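Local coordinates for macrophage migration inhibitory factor-like protein (Leishmania major, PDB 3FWT) that belongs to the macrophage migration inhibitory factor family and is built as a trimer of small alpha/beta subunits, at residues A[41-46]-A[102-107]. Residues are numbered along the deposited sequence; the frame is centred on the assembly and turned at random.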
# COMPACT_ATOMS: atom_id res chain seq x y z
N SER A 41 -3.02 -7.63 16.31
CA SER A 41 -4.38 -7.05 16.13
C SER A 41 -4.94 -6.47 17.47
O SER A 41 -5.46 -5.33 17.54
CB SER A 41 -5.32 -8.11 15.50
OG SER A 41 -4.87 -8.23 14.13
N ALA A 42 -4.79 -7.25 18.53
CA ALA A 42 -5.19 -6.76 19.91
C ALA A 42 -4.50 -5.49 20.27
O ALA A 42 -5.14 -4.55 20.71
CB ALA A 42 -4.84 -7.80 20.94
N ALA A 43 -3.16 -5.44 20.10
CA ALA A 43 -2.41 -4.22 20.43
C ALA A 43 -2.75 -3.02 19.60
O ALA A 43 -3.06 -1.96 20.18
CB ALA A 43 -0.85 -4.51 20.44
N TYR A 44 -2.76 -3.16 18.26
CA TYR A 44 -3.24 -2.12 17.39
C TYR A 44 -4.63 -1.58 17.79
O TYR A 44 -4.87 -0.41 17.63
CB TYR A 44 -3.32 -2.64 15.95
CG TYR A 44 -1.93 -3.00 15.37
CD1 TYR A 44 -0.76 -2.55 15.95
CD2 TYR A 44 -1.84 -3.70 14.17
CE1 TYR A 44 0.53 -2.86 15.37
CE2 TYR A 44 -0.67 -4.00 13.59
CZ TYR A 44 0.54 -3.61 14.18
OH TYR A 44 1.72 -3.94 13.51
N GLY A 45 -5.53 -2.46 18.20
CA GLY A 45 -6.92 -2.07 18.51
C GLY A 45 -6.91 -1.13 19.70
O GLY A 45 -7.57 -0.14 19.68
N MET A 46 -6.16 -1.47 20.74
CA MET A 46 -6.01 -0.62 21.90
C MET A 46 -5.40 0.71 21.54
O MET A 46 -5.88 1.75 21.95
CB MET A 46 -5.01 -1.25 22.87
CG MET A 46 -5.56 -2.06 24.00
SD MET A 46 -4.43 -1.85 25.44
CE MET A 46 -2.85 -2.46 24.80
N ALA A 102 5.46 0.43 17.22
CA ALA A 102 6.81 -0.09 17.15
C ALA A 102 7.08 -1.02 18.34
O ALA A 102 7.62 -2.09 18.11
CB ALA A 102 7.82 1.05 17.08
N ALA A 103 6.68 -0.65 19.58
CA ALA A 103 6.87 -1.55 20.73
C ALA A 103 6.16 -2.89 20.54
O ALA A 103 6.68 -3.96 20.83
CB ALA A 103 6.37 -0.88 22.08
N ALA A 104 4.91 -2.84 20.06
CA ALA A 104 4.17 -4.06 19.80
C ALA A 104 4.86 -4.93 18.77
O ALA A 104 4.86 -6.16 18.93
CB ALA A 104 2.62 -3.72 19.36
N ILE A 105 5.42 -4.32 17.70
CA ILE A 105 6.18 -5.12 16.66
C ILE A 105 7.43 -5.72 17.25
O ILE A 105 7.80 -6.91 17.04
CB ILE A 105 6.57 -4.25 15.47
CG1 ILE A 105 5.34 -3.80 14.68
CG2 ILE A 105 7.49 -5.02 14.54
CD1 ILE A 105 4.61 -4.98 14.29
N THR A 106 8.12 -4.90 18.04
CA THR A 106 9.34 -5.48 18.68
C THR A 106 9.04 -6.69 19.57
O THR A 106 9.74 -7.75 19.59
CB THR A 106 10.11 -4.38 19.45
OG1 THR A 106 10.50 -3.33 18.54
CG2 THR A 106 11.36 -5.01 20.07
N LYS A 107 8.02 -6.56 20.39
CA LYS A 107 7.61 -7.67 21.26
C LYS A 107 7.18 -8.90 20.49
O LYS A 107 7.56 -10.03 20.81
CB LYS A 107 6.48 -7.22 22.17
CG LYS A 107 6.00 -8.28 23.26
CD LYS A 107 4.82 -7.67 24.03
CE LYS A 107 4.70 -8.29 25.43
NZ LYS A 107 4.63 -7.18 26.44
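The phenol of Tyr44 meets Ile105 at its hydroxyl-bearing edge, the CD1 methyl lying near the plane of the ring, while side chains of the beta-sheet beneath, Thr61 and Phe63 of strand 60-64 and Val81 of strand 79-85, pack against the same tyrosine. The pair serves as a worked example of how the macrophage migration inhibitory factor fold, two helices laid on one face of a mixed sheet, joins helix to helix in each subunit of the trimer. Tyr44 extends from helix 34-52 with CG anti to its carbonyl carbon (chi1 -65°), a setting that swings the far end of the ring toward helix 92-109. Its OH comes within 3.2 Å of Ile105 CD1, a tight approach for an oxygen and a methyl. Ring carbon CZ of Tyr44 is 4.3 Å from Ile105 CD1. The hydroxyl is nonetheless satisfied, since it hydrogen-bonds to OG1 of Thr26 on strand 22-28, which ties the phenol to the sheet. Ile105 in turn rests on Ile116 of strand 116-128, Ala79 of strand 79-85 and Leu40 of helix 34-52, which places it between the sheet and the neighbouring helix. Farther from the sheet the interface is made of alanines, partly exposed to solvent. With side chains this small the backbones draw close, the CA atoms of Ala43 and Ala104 standing 6.6 Å apart. Both CA-CB bonds point across the gap, and it closes methyl against methyl, Ala43 CB lying 3.7 Å from Ala104 CB.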